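Local coordinates for uncharacterized protein (PDB 3T8K) that is of unknown function but folds as a row of ankyrin-like helical hairpins, a scaffold that in other proteins commonly mediates protein-protein contacts, at residues 30-33 against 34-37; 57-60 against 61-64; 95-98 against 99-103; 120-123 against 124-127; 158-161 against 162-166. All coordinates share one frame; numbering follows the deposited sequence.

How the interactions relate
Interaction 1 starts the short helix 33-37 after helix 19-28. Interaction 2, the last turns of helix 51-63, touches it where Leu37 packs on Leu61. Interaction 3, the end of helix 90-102, lies with its centre about 12 Å from that of interaction 2 and meets it through Met59, Ile62, Leu96 and Phe100. Residues 120-124 form a 3-10 turn that runs on as loop to helix 129-140, and residues 158-166 lead from helix 157-162 toward helix 167-180; Lys166 NZ probably hydrogen-bonds to Tyr125 O, joining interactions 4 and 5, which both touch the second subunit. Each contact joins consecutive residues, closing no loop beyond a single turn; the five follow in series, none nested or crossed.

Interaction 1. Residues 30-33 against 34-37; sequences YEDK and ESVL
Glu31 meets Val36 through a single pair of aliphatic atoms, CB to CG2 at 3.9 Å, just before the chain turns into helix 33-37. The carboxylate of Glu31 is engaged elsewhere, its OE1 accepting from the backbone N of Val10. Asp32 is the N-cap. With CG anti to the backbone N (chi1 -167°), its carboxylate reaches forward to the first turn, and OD2 accepts from Glu34 N at 2.9 Å through the anti lone pair; the N-H...O angle of 141° shows a bent bond. The same OD2 lies 3.4 Å from Glu34 CB, while Asp32 CB rests 3.6 Å from Ser35 OG. The carbonyl of Asp32 opens the helical pattern: Val36 N donates to Asp32 O at 3.0 Å. Lys33 continues it, its O accepting from Leu37 N at 2.9 Å, while its extended side chain leaves the turn to form a salt bridge with Glu27 on helix 19-28. One carboxylate oxygen thus satisfies an amide that has no preceding helical carbonyl to bind, and a negative charge at this helix start would be expected to interact favourably with the helix dipole.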
loop_
_atom_site.group_PDB
_atom_site.type_symbol
_atom_site.label_atom_id
_atom_site.label_comp_id
_atom_site.label_asym_id
_atom_site.label_seq_id
_atom_site.Cartn_x
_atom_site.Cartn_y
_atom_site.Cartn_z
ATOM N N TYR A 30 -4.783 -25.719 -10.145
ATOM C CA TYR A 30 -5.047 -26.966 -9.418
ATOM C C TYR A 30 -5.998 -26.796 -8.230
ATOM O O TYR A 30 -6.578 -27.768 -7.735
ATOM C CB TYR A 30 -3.735 -27.621 -8.964
ATOM C CG TYR A 30 -3.087 -26.962 -7.752
ATOM C CD1 TYR A 30 -3.414 -27.361 -6.459
ATOM C CD2 TYR A 30 -2.121 -25.972 -7.907
ATOM C CE1 TYR A 30 -2.811 -26.768 -5.351
ATOM C CE2 TYR A 30 -1.518 -25.379 -6.807
ATOM C CZ TYR A 30 -1.867 -25.783 -5.539
ATOM O OH TYR A 30 -1.256 -25.194 -4.462
ATOM N N GLU A 31 -6.165 -25.563 -7.771
ATOM C CA GLU A 31 -7.000 -25.313 -6.602
ATOM C C GLU A 31 -8.473 -25.507 -6.899
ATOM O O GLU A 31 -8.928 -25.318 -8.025
ATOM C CB GLU A 31 -6.756 -23.901 -6.049
ATOM C CG GLU A 31 -5.327 -23.709 -5.577
ATOM C CD GLU A 31 -5.006 -22.251 -5.349
ATOM O OE1 GLU A 31 -4.681 -21.547 -6.333
ATOM O OE2 GLU A 31 -5.108 -21.807 -4.187
ATOM N N ASP A 32 -9.209 -25.880 -5.863
ATOM C CA ASP A 32 -10.635 -26.125 -5.960
ATOM C C ASP A 32 -11.372 -24.793 -5.967
ATOM O O ASP A 32 -11.170 -23.973 -5.073
ATOM C CB ASP A 32 -11.072 -26.960 -4.755
ATOM C CG ASP A 32 -12.460 -27.537 -4.915
ATOM O OD1 ASP A 32 -12.592 -28.780 -4.840
ATOM O OD2 ASP A 32 -13.417 -26.754 -5.108
ATOM N N LYS A 33 -12.215 -24.562 -6.971
ATOM C CA LYS A 33 -12.927 -23.285 -7.055
ATOM C C LYS A 33 -13.669 -22.967 -5.760
ATOM O O LYS A 33 -13.684 -21.827 -5.312
ATOM C CB LYS A 33 -13.909 -23.269 -8.225
ATOM C CG LYS A 33 -13.270 -23.156 -9.598
ATOM C CD LYS A 33 -14.352 -23.096 -10.661
ATOM C CE LYS A 33 -13.780 -22.971 -12.057
ATOM N NZ LYS A 33 -14.853 -23.188 -13.074
ATOM N N GLU A 34 -14.278 -23.985 -5.158
ATOM C CA GLU A 34 -15.062 -23.781 -3.946
ATOM C C GLU A 34 -14.194 -23.366 -2.765
ATOM O O GLU A 34 -14.593 -22.531 -1.963
ATOM C CB GLU A 34 -15.876 -25.033 -3.612
ATOM C CG GLU A 34 -17.042 -25.263 -4.565
ATOM C CD GLU A 34 -18.017 -24.093 -4.592
ATOM O OE1 GLU A 34 -18.205 -23.445 -3.538
ATOM O OE2 GLU A 34 -18.588 -23.815 -5.670
ATOM N N SER A 35 -13.007 -23.952 -2.662
ATOM C CA SER A 35 -12.068 -23.551 -1.630
ATOM C C SER A 35 -11.620 -22.110 -1.852
ATOM O O SER A 35 -11.465 -21.353 -0.902
ATOM C CB SER A 35 -10.867 -24.488 -1.608
ATOM O OG SER A 35 -11.293 -25.814 -1.348
ATOM N N VAL A 36 -11.415 -21.737 -3.110
ATOM C CA VAL A 36 -11.002 -20.375 -3.443
ATOM C C VAL A 36 -12.085 -19.376 -3.055
ATOM O O VAL A 36 -11.802 -18.327 -2.458
ATOM C CB VAL A 36 -10.680 -20.267 -4.950
ATOM C CG1 VAL A 36 -10.511 -18.821 -5.380
ATOM C CG2 VAL A 36 -9.436 -21.124 -5.302
ATOM N N LEU A 37 -13.326 -19.693 -3.393
ATOM C CA LEU A 37 -14.433 -18.782 -3.121
ATOM C C LEU A 37 -14.645 -18.573 -1.627
ATOM O O LEU A 37 -15.007 -17.480 -1.197
ATOM C CB LEU A 37 -15.721 -19.275 -3.772
ATOM C CG LEU A 37 -15.696 -19.226 -5.299
ATOM C CD1 LEU A 37 -16.886 -19.961 -5.882
ATOM C CD2 LEU A 37 -15.654 -17.780 -5.778
#

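Interaction 2. Residues 57-60 against 61-64; sequences ISMF and LINK
Phe60 and Lys64 make the distinctive contact of this helix end, a CH-pi interaction in which Lys64 CG stands over one face of the ring, 4.2 Å from its centroid and 17° off the normal. Two first torsions set it up: Phe60 CG is anti to the backbone N (chi1 173°) and Lys64 CG anti to the carbonyl carbon (chi1 -67°); a bend at the lysine chi2 then carries CD and CE past Phe60 CZ, each 4.1 Å from it. Among apolar pairs, Ile57 and Leu61 run side by side in the same direction, CG2 to CD1 at 4.0 Å, and Leu61 CD2 approaches Phe60 CD2 at 4.1 Å. Backbone hydrogen bonds supply the frame: Leu61 N to Ile57 O at 3.0 Å, Ile62 N to Ser58 O at 2.9 Å and Asn63 N to Met59 O at 3.0 Å are sound, whereas Lys64 N to Phe60 O is weak. Neighbouring helices use different sides of this one, Phe60 making an edge-to-face contact with Phe26 of helix 19-28 and selenomethionine Met59 packing on Leu96 of helix 90-102. Such packing of successive helices is characteristic of the ankyrin-like helical repeat fold.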
loop_
_atom_site.group_PDB
_atom_site.type_symbol
_atom_site.label_atom_id
_atom_site.label_comp_id
_atom_site.label_asym_id
_atom_site.label_seq_id
_atom_site.Cartn_x
_atom_site.Cartn_y
_atom_site.Cartn_z
ATOM N N ILE A 57 -11.995 -8.425 -11.627
ATOM C CA ILE A 57 -11.810 -9.637 -10.827
ATOM C C ILE A 57 -12.692 -9.602 -9.583
ATOM O O ILE A 57 -13.232 -10.626 -9.161
ATOM C CB ILE A 57 -10.334 -9.817 -10.397
ATOM C CG1 ILE A 57 -9.436 -9.906 -11.633
ATOM C CG2 ILE A 57 -10.176 -11.038 -9.502
ATOM C CD1 ILE A 57 -7.950 -9.862 -11.327
ATOM N N SER A 58 -12.826 -8.418 -8.981
ATOM C CA SER A 58 -13.643 -8.296 -7.781
ATOM C C SER A 58 -15.094 -8.616 -8.090
ATOM O O SER A 58 -15.739 -9.379 -7.367
ATOM C CB SER A 58 -13.547 -6.887 -7.181
ATOM O OG SER A 58 -12.337 -6.722 -6.466
HETATM N N MSE A 59 -15.606 -8.014 -9.160
HETATM C CA MSE A 59 -16.990 -8.238 -9.574
HETATM C C MSE A 59 -17.243 -9.688 -9.953
HETATM O O MSE A 59 -18.302 -10.241 -9.660
HETATM C CB MSE A 59 -17.351 -7.320 -10.735
HETATM C CG MSE A 59 -17.287 -5.847 -10.376
HETATM SE SE MSE A 59 -18.685 -5.292 -9.109
HETATM C CE MSE A 59 -18.157 -6.228 -7.493
ATOM N N PHE A 60 -16.267 -10.301 -10.608
ATOM C CA PHE A 60 -16.391 -11.701 -10.988
ATOM C C PHE A 60 -16.560 -12.577 -9.747
ATOM O O PHE A 60 -17.482 -13.389 -9.671
ATOM C CB PHE A 60 -15.174 -12.137 -11.801
ATOM C CG PHE A 60 -15.131 -13.620 -12.090
ATOM C CD1 PHE A 60 -15.710 -14.132 -13.238
ATOM C CD2 PHE A 60 -14.517 -14.491 -11.209
ATOM C CE1 PHE A 60 -15.671 -15.497 -13.512
ATOM C CE2 PHE A 60 -14.471 -15.858 -11.472
ATOM C CZ PHE A 60 -15.054 -16.360 -12.626
ATOM N N LEU A 61 -15.673 -12.395 -8.774
ATOM C CA LEU A 61 -15.696 -13.184 -7.542
ATOM C C LEU A 61 -16.920 -12.913 -6.692
ATOM O O LEU A 61 -17.536 -13.839 -6.175
ATOM C CB LEU A 61 -14.439 -12.930 -6.708
ATOM C CG LEU A 61 -13.181 -13.566 -7.300
ATOM C CD1 LEU A 61 -11.942 -13.116 -6.554
ATOM C CD2 LEU A 61 -13.302 -15.085 -7.297
ATOM N N ILE A 62 -17.256 -11.638 -6.516
ATOM C CA ILE A 62 -18.463 -11.303 -5.777
ATOM C C ILE A 62 -19.691 -11.970 -6.395
ATOM O O ILE A 62 -20.528 -12.525 -5.682
ATOM C CB ILE A 62 -18.672 -9.782 -5.671
ATOM C CG1 ILE A 62 -17.593 -9.187 -4.769
ATOM C CG2 ILE A 62 -20.056 -9.473 -5.111
ATOM C CD1 ILE A 62 -17.595 -7.687 -4.737
ATOM N N ASN A 63 -19.793 -11.920 -7.719
ATOM C CA ASN A 63 -20.919 -12.549 -8.409
ATOM C C ASN A 63 -20.939 -14.074 -8.278
ATOM O O ASN A 63 -21.999 -14.692 -8.374
ATOM C CB ASN A 63 -20.976 -12.125 -9.884
ATOM C CG ASN A 63 -21.334 -10.648 -10.056
ATOM O OD1 ASN A 63 -21.838 -10.003 -9.132
ATOM N ND2 ASN A 63 -21.074 -10.112 -11.246
ATOM N N LYS A 64 -19.771 -14.673 -8.054
ATOM C CA LYS A 64 -19.671 -16.122 -7.862
ATOM C C LYS A 64 -19.848 -16.501 -6.392
ATOM O O LYS A 64 -19.789 -17.676 -6.042
ATOM C CB LYS A 64 -18.334 -16.660 -8.384
ATOM C CG LYS A 64 -18.169 -16.569 -9.890
ATOM C CD LYS A 64 -18.234 -17.939 -10.524
ATOM C CE LYS A 64 -18.797 -17.873 -11.928
ATOM N NZ LYS A 64 -18.988 -19.245 -12.479
#

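Interaction 3. Residues 95-98 against 99-103; sequences ELCK and IFLEK
Lys98 and Glu102 form an i to i+4 salt bridge on helix 90-102, one of the helices of this ankyrin-like array. The lysine leaves with CG anti to the backbone N (chi1 176°) and then bends at chi3 and chi4, which turns NZ toward Glu102 OE2, the two chains crossing at an oblique angle: NZ donates to that oxygen at 3.2 Å, and Lys98 CG lies 3.5 Å from it. Glu102 is extended beyond CG, and its carboxylate receives the ammonium on the syn side, 26° out of plane. The pair is also tied through the backbone, Glu102 N to Lys98 O at 3.0 Å. The Lys98 side chain also packs on Leu138 of helix 129-140. Ile99 N donates to Glu95 O at 3.0 Å, and its CD1 lies 3.2 Å from Glu95 OE1, which the bend of Glu95 at chi2 carries across the isoleucine tip. Ile99 also packs on Met59 of helix 51-63; further along its own helix Leu101 CD1 comes 4.0 Å from Cys97 SG. Phe100, whose N donates to Leu96 O, lays one face of its ring over that same oxygen, which stands 3.2 Å above the ring plane and is offset toward the rim.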
loop_
_atom_site.group_PDB
_atom_site.type_symbol
_atom_site.label_atom_id
_atom_site.label_comp_id
_atom_site.label_asym_id
_atom_site.label_seq_id
_atom_site.Cartn_x
_atom_site.Cartn_y
_atom_site.Cartn_z
ATOM N N GLU A 95 -18.432 1.973 -6.199
ATOM C CA GLU A 95 -19.255 0.822 -6.562
ATOM C C GLU A 95 -18.968 -0.393 -5.680
ATOM O O GLU A 95 -19.892 -1.045 -5.181
ATOM C CB GLU A 95 -19.033 0.468 -8.033
ATOM C CG GLU A 95 -20.288 0.538 -8.881
ATOM C CD GLU A 95 -21.342 -0.452 -8.435
ATOM O OE1 GLU A 95 -21.097 -1.670 -8.555
ATOM O OE2 GLU A 95 -22.411 -0.014 -7.962
ATOM N N LEU A 96 -17.687 -0.706 -5.495
ATOM C CA LEU A 96 -17.295 -1.832 -4.653
ATOM C C LEU A 96 -17.696 -1.605 -3.188
ATOM O O LEU A 96 -18.159 -2.533 -2.515
ATOM C CB LEU A 96 -15.790 -2.113 -4.767
ATOM C CG LEU A 96 -15.316 -2.708 -6.097
ATOM C CD1 LEU A 96 -13.789 -2.811 -6.148
ATOM C CD2 LEU A 96 -15.942 -4.067 -6.309
ATOM N N CYS A 97 -17.511 -0.385 -2.689
ATOM C CA CYS A 97 -17.971 -0.064 -1.335
ATOM C C CYS A 97 -19.480 -0.285 -1.202
ATOM O O CYS A 97 -19.940 -0.900 -0.244
ATOM C CB CYS A 97 -17.604 1.372 -0.933
ATOM S SG CYS A 97 -18.148 1.863 0.753
ATOM N N LYS A 98 -20.254 0.217 -2.162
ATOM C CA LYS A 98 -21.697 0.018 -2.138
ATOM C C LYS A 98 -22.061 -1.466 -2.051
ATOM O O LYS A 98 -22.939 -1.864 -1.286
ATOM C CB LYS A 98 -22.342 0.631 -3.385
ATOM C CG LYS A 98 -23.838 0.401 -3.501
ATOM C CD LYS A 98 -24.440 1.309 -4.573
ATOM C CE LYS A 98 -24.737 0.559 -5.851
ATOM N NZ LYS A 98 -26.128 0.011 -5.860
ATOM N N ILE A 99 -21.395 -2.280 -2.857
ATOM C CA ILE A 99 -21.707 -3.703 -2.908
ATOM C C ILE A 99 -21.311 -4.405 -1.613
ATOM O O ILE A 99 -22.045 -5.259 -1.111
ATOM C CB ILE A 99 -21.025 -4.371 -4.111
ATOM C CG1 ILE A 99 -21.653 -3.857 -5.410
ATOM C CG2 ILE A 99 -21.144 -5.885 -4.030
ATOM C CD1 ILE A 99 -20.877 -4.264 -6.634
ATOM N N PHE A 100 -20.151 -4.050 -1.067
ATOM C CA PHE A 100 -19.717 -4.641 0.193
ATOM C C PHE A 100 -20.723 -4.339 1.301
ATOM O O PHE A 100 -21.028 -5.204 2.122
ATOM C CB PHE A 100 -18.335 -4.140 0.614
ATOM C CG PHE A 100 -17.212 -4.635 -0.247
ATOM C CD1 PHE A 100 -17.413 -5.636 -1.178
ATOM C CD2 PHE A 100 -15.942 -4.104 -0.108
ATOM C CE1 PHE A 100 -16.362 -6.098 -1.967
ATOM C CE2 PHE A 100 -14.889 -4.563 -0.893
ATOM C CZ PHE A 100 -15.103 -5.551 -1.826
ATOM N N LEU A 101 -21.221 -3.102 1.340
ATOM C CA LEU A 101 -22.203 -2.720 2.345
ATOM C C LEU A 101 -23.507 -3.490 2.167
ATOM O O LEU A 101 -24.098 -3.956 3.140
ATOM C CB LEU A 101 -22.468 -1.210 2.311
ATOM C CG LEU A 101 -21.307 -0.332 2.778
ATOM C CD1 LEU A 101 -21.624 1.162 2.615
ATOM C CD2 LEU A 101 -20.956 -0.629 4.228
ATOM N N GLU A 102 -23.957 -3.615 0.923
ATOM C CA GLU A 102 -25.202 -4.312 0.636
ATOM C C GLU A 102 -25.101 -5.780 1.023
ATOM O O GLU A 102 -26.093 -6.395 1.412
ATOM C CB GLU A 102 -25.576 -4.171 -0.843
ATOM C CG GLU A 102 -25.959 -2.753 -1.232
ATOM C CD GLU A 102 -26.117 -2.566 -2.729
ATOM O OE1 GLU A 102 -25.611 -3.416 -3.495
ATOM O OE2 GLU A 102 -26.746 -1.563 -3.137
ATOM N N LYS A 103 -23.899 -6.334 0.919
ATOM C CA LYS A 103 -23.696 -7.747 1.200
ATOM C C LYS A 103 -23.202 -8.000 2.619
ATOM O O LYS A 103 -22.758 -9.099 2.939
ATOM C CB LYS A 103 -22.782 -8.388 0.151
ATOM C CG LYS A 103 -23.439 -8.459 -1.221
ATOM C CD LYS A 103 -22.677 -9.362 -2.179
ATOM C CE LYS A 103 -23.428 -9.518 -3.497
ATOM N NZ LYS A 103 -24.707 -10.282 -3.353
#

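Interaction 4. Residues 120-123 against 124-127; sequences KNIF and NYFV
Ile122 and Tyr125 form the dense half of this turn. The tyrosine ring lies flat against the backbone of Ile122, whose CA stands over the ring centre, 3.6 Å from the centroid and only 1° off the normal, a CH-pi contact. Ile122 CG2 adds a further touch at 3.9 Å from Tyr125 CE2. Beside the same ring comes the amide of Asn121, its plane nearly perpendicular to the ring and ND2 3.7 Å from CE1. Both polar ends converge on one acceptor outside the turn: Tyr125 OH and Asn121 ND2 each hydrogen-bond to Phe83 O of helix 79-85. Backbone bonds span three residues, as in a 3-10 turn, with Asn124 N to Asn121 O at 2.8 Å and Tyr125 N to Ile122 O at 3.2 Å.

The less enclosed half belongs to Asn121 and Asn124, both partly exposed. Their side chains cross at about a right angle, with amide planes 64° apart. Asn124 ND2 donates to Asn121 OD1 at 3.1 Å along a nearly straight path (169°), in the plane of its own amide. Asn124 also packs on Cys164 of the second subunit. The amide of Asn121 therefore accepts from Asn124 through OD1 and donates to Phe83 through ND2, a pairing that fixes its rotation and links the turn to the neighbouring helix.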
loop_
_atom_site.group_PDB
_atom_site.type_symbol
_atom_site.label_atom_id
_atom_site.label_comp_id
_atom_site.label_asym_id
_atom_site.label_seq_id
_atom_site.Cartn_x
_atom_site.Cartn_y
_atom_site.Cartn_z
ATOM N N LYS A 120 -9.854 5.794 6.420
ATOM C CA LYS A 120 -9.046 6.997 6.650
ATOM C C LYS A 120 -8.327 7.484 5.389
ATOM O O LYS A 120 -8.184 8.691 5.173
ATOM C CB LYS A 120 -8.039 6.778 7.770
ATOM C CG LYS A 120 -7.077 7.943 7.935
ATOM C CD LYS A 120 -6.374 7.889 9.285
ATOM C CE LYS A 120 -5.401 9.039 9.437
ATOM N NZ LYS A 120 -4.939 9.177 10.844
ATOM N N ASN A 121 -7.872 6.554 4.554
ATOM C CA ASN A 121 -7.102 6.943 3.370
ATOM C C ASN A 121 -7.906 7.757 2.353
ATOM O O ASN A 121 -7.328 8.481 1.543
ATOM C CB ASN A 121 -6.491 5.715 2.682
ATOM C CG ASN A 121 -5.380 6.083 1.702
ATOM O OD1 ASN A 121 -4.503 6.895 2.006
ATOM N ND2 ASN A 121 -5.415 5.481 0.518
ATOM N N ILE A 122 -9.233 7.657 2.374
ATOM C CA ILE A 122 -9.994 8.357 1.337
ATOM C C ILE A 122 -9.801 9.857 1.458
ATOM O O ILE A 122 -9.973 10.603 0.491
ATOM C CB ILE A 122 -11.492 7.983 1.324
ATOM C CG1 ILE A 122 -12.239 8.632 2.494
ATOM C CG2 ILE A 122 -11.655 6.466 1.299
ATOM C CD1 ILE A 122 -13.735 8.402 2.450
ATOM N N PHE A 123 -9.410 10.294 2.644
ATOM C CA PHE A 123 -9.210 11.721 2.880
ATOM C C PHE A 123 -7.862 12.168 2.330
ATOM O O PHE A 123 -7.539 13.356 2.338
ATOM C CB PHE A 123 -9.378 12.042 4.363
ATOM C CG PHE A 123 -10.680 11.557 4.925
ATOM C CD1 PHE A 123 -11.885 12.047 4.436
ATOM C CD2 PHE A 123 -10.709 10.588 5.914
ATOM C CE1 PHE A 123 -13.088 11.582 4.934
ATOM C CE2 PHE A 123 -11.910 10.112 6.412
ATOM C CZ PHE A 123 -13.100 10.619 5.930
ATOM N N ASN A 124 -7.094 11.207 1.824
ATOM C CA ASN A 124 -5.824 11.494 1.165
ATOM C C ASN A 124 -5.962 11.544 -0.345
ATOM O O ASN A 124 -5.018 11.893 -1.054
ATOM C CB ASN A 124 -4.788 10.430 1.518
ATOM C CG ASN A 124 -4.238 10.599 2.905
ATOM O OD1 ASN A 124 -3.999 11.719 3.354
ATOM N ND2 ASN A 124 -4.035 9.489 3.597
ATOM N N TYR A 125 -7.133 11.162 -0.839
ATOM C CA TYR A 125 -7.335 11.050 -2.274
ATOM C C TYR A 125 -7.136 12.387 -2.973
ATOM O O TYR A 125 -7.630 13.423 -2.521
ATOM C CB TYR A 125 -8.734 10.520 -2.589
ATOM C CG TYR A 125 -8.938 9.038 -2.320
ATOM C CD1 TYR A 125 -7.900 8.225 -1.861
ATOM C CD2 TYR A 125 -10.177 8.456 -2.529
ATOM C CE1 TYR A 125 -8.108 6.856 -1.617
ATOM C CE2 TYR A 125 -10.394 7.115 -2.286
ATOM C CZ TYR A 125 -9.361 6.317 -1.837
ATOM O OH TYR A 125 -9.607 4.983 -1.612
ATOM N N PHE A 126 -6.405 12.349 -4.078
ATOM C CA PHE A 126 -6.266 13.514 -4.929
ATOM C C PHE A 126 -7.370 13.502 -5.973
ATOM O O PHE A 126 -7.118 13.295 -7.157
ATOM C CB PHE A 126 -4.896 13.543 -5.610
ATOM C CG PHE A 126 -4.632 14.814 -6.370
ATOM C CD1 PHE A 126 -4.247 15.964 -5.704
ATOM C CD2 PHE A 126 -4.780 14.862 -7.750
ATOM C CE1 PHE A 126 -4.010 17.140 -6.393
ATOM C CE2 PHE A 126 -4.543 16.035 -8.448
ATOM C CZ PHE A 126 -4.155 17.177 -7.766
ATOM N N VAL A 127 -8.603 13.692 -5.523
ATOM C CA VAL A 127 -9.722 13.878 -6.435
ATOM C C VAL A 127 -10.662 14.921 -5.852
ATOM O O VAL A 127 -10.792 15.040 -4.629
ATOM C CB VAL A 127 -10.501 12.577 -6.680
ATOM C CG1 VAL A 127 -9.570 11.480 -7.159
ATOM C CG2 VAL A 127 -11.214 12.155 -5.423
#

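Interaction 5. Residues 158-161 against 162-166; sequences LEFV and KRCQK
Lys162 N donates to Leu158 O at 3.0 Å, the last i to i+4 bond between these residues; after it the chain tightens. Arg163 N reaches Phe160 O and Cys164 N reaches Val161 O, both at 3.1 Å and both i to i+3. A water secures the exit, donating to Val161 O at 2.7 Å and to Cys164 O at 2.9 Å while accepting from Lys166 N. Among the side chains, Cys164 SG sits over one face of the Phe160 ring, 4.0 Å from the centroid and 20° off the normal. With Phe160 CG anti to the backbone N (chi1 177°), the ring leans toward the following turn, where the sulfur meets it. Lys162 bends back at chi3 (-75°), its CE 3.5 Å from Leu158 CG and its NZ beside Glu159 CG at 3.5 Å. The Glu159 carboxylate accepts from Thr156 N through OE2, and Lys166 NZ hydrogen-bonds to Tyr125 O. The same Cys164 sulfur forms a disulfide with Cys164 of the second subunit, and the ring of Phe160 also meets Lys120 in a cation-pi contact. A sulfur bonded across the subunits and packed on an aromatic face would probably limit where the disulfide can lie.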
loop_
_atom_site.group_PDB
_atom_site.type_symbol
_atom_site.label_atom_id
_atom_site.label_comp_id
_atom_site.label_asym_id
_atom_site.label_seq_id
_atom_site.Cartn_x
_atom_site.Cartn_y
_atom_site.Cartn_z
ATOM N N LEU A 158 -12.001 12.675 13.274
ATOM C CA LEU A 158 -12.434 14.052 13.086
ATOM C C LEU A 158 -11.215 14.978 13.066
ATOM O O LEU A 158 -11.069 15.817 12.176
ATOM C CB LEU A 158 -13.421 14.479 14.181
ATOM C CG LEU A 158 -13.886 15.942 14.107
ATOM C CD1 LEU A 158 -14.725 16.198 12.862
ATOM C CD2 LEU A 158 -14.653 16.359 15.357
ATOM N N GLU A 159 -10.333 14.807 14.044
ATOM C CA GLU A 159 -9.135 15.634 14.132
ATOM C C GLU A 159 -8.288 15.584 12.854
ATOM O O GLU A 159 -7.752 16.607 12.423
ATOM C CB GLU A 159 -8.328 15.264 15.384
ATOM C CG GLU A 159 -8.995 15.753 16.676
ATOM C CD GLU A 159 -8.563 14.996 17.934
ATOM O OE1 GLU A 159 -9.090 15.328 19.021
ATOM O OE2 GLU A 159 -7.712 14.078 17.845
ATOM N N PHE A 160 -8.190 14.400 12.247
ATOM C CA PHE A 160 -7.440 14.206 11.004
ATOM C C PHE A 160 -8.063 14.954 9.834
ATOM O O PHE A 160 -7.373 15.618 9.062
ATOM C CB PHE A 160 -7.353 12.706 10.658
ATOM C CG PHE A 160 -6.647 12.408 9.354
ATOM C CD1 PHE A 160 -5.285 12.639 9.208
ATOM C CD2 PHE A 160 -7.343 11.851 8.284
ATOM C CE1 PHE A 160 -4.634 12.349 8.009
ATOM C CE2 PHE A 160 -6.707 11.557 7.089
ATOM C CZ PHE A 160 -5.347 11.796 6.943
ATOM N N VAL A 161 -9.375 14.821 9.688
ATOM C CA VAL A 161 -10.068 15.440 8.573
ATOM C C VAL A 161 -10.009 16.964 8.683
ATOM O O VAL A 161 -9.884 17.664 7.677
ATOM C CB VAL A 161 -11.525 14.935 8.474
ATOM C CG1 VAL A 161 -12.297 15.708 7.414
ATOM C CG2 VAL A 161 -11.531 13.430 8.169
ATOM N N LYS A 162 -10.072 17.471 9.911
ATOM C CA LYS A 162 -9.935 18.913 10.149
ATOM C C LYS A 162 -8.663 19.493 9.518
ATOM O O LYS A 162 -8.638 20.653 9.108
ATOM C CB LYS A 162 -9.964 19.214 11.652
ATOM C CG LYS A 162 -11.349 19.509 12.209
ATOM C CD LYS A 162 -11.337 19.611 13.731
ATOM C CE LYS A 162 -11.216 18.234 14.371
ATOM N NZ LYS A 162 -11.293 18.273 15.860
ATOM N N ARG A 163 -7.611 18.683 9.433
ATOM C CA ARG A 163 -6.315 19.166 8.959
ATOM C C ARG A 163 -6.002 18.769 7.510
ATOM O O ARG A 163 -4.911 19.024 7.012
ATOM C CB ARG A 163 -5.200 18.723 9.911
ATOM C CG ARG A 163 -4.904 19.730 11.028
ATOM C CD ARG A 163 -4.447 19.035 12.304
ATOM N NE ARG A 163 -3.639 17.850 12.021
ATOM C CZ ARG A 163 -3.181 17.015 12.949
ATOM N NH1 ARG A 163 -3.445 17.234 14.233
ATOM N NH2 ARG A 163 -2.454 15.961 12.591
ATOM N N CYS A 164 -6.958 18.132 6.844
ATOM C CA CYS A 164 -6.869 17.946 5.402
ATOM C C CYS A 164 -7.602 19.102 4.741
ATOM O O CYS A 164 -8.223 19.915 5.412
ATOM C CB CYS A 164 -7.480 16.613 4.987
ATOM S SG CYS A 164 -6.547 15.193 5.584
ATOM N N GLN A 165 -7.522 19.203 3.424
ATOM C CA GLN A 165 -8.277 20.247 2.751
ATOM C C GLN A 165 -9.549 19.630 2.178
ATOM O O GLN A 165 -9.743 19.591 0.967
ATOM C CB GLN A 165 -7.432 20.928 1.671
ATOM C CG GLN A 165 -6.840 22.273 2.104
ATOM C CD GLN A 165 -5.334 22.229 2.321
ATOM O OE1 GLN A 165 -4.556 22.590 1.435
ATOM N NE2 GLN A 165 -4.917 21.797 3.508
ATOM N N LYS A 166 -10.400 19.124 3.071
ATOM C CA LYS A 166 -11.606 18.395 2.683
ATOM C C LYS A 166 -12.830 18.947 3.413
ATOM O O LYS A 166 -13.398 18.271 4.267
ATOM C CB LYS A 166 -11.456 16.911 3.024
ATOM C CG LYS A 166 -10.243 16.236 2.409
ATOM C CD LYS A 166 -10.348 16.211 0.900
ATOM C CE LYS A 166 -9.323 15.270 0.275
ATOM N NZ LYS A 166 -9.754 14.941 -1.108
HETATM O O HOH W 1 -11.021 19.482 5.987
#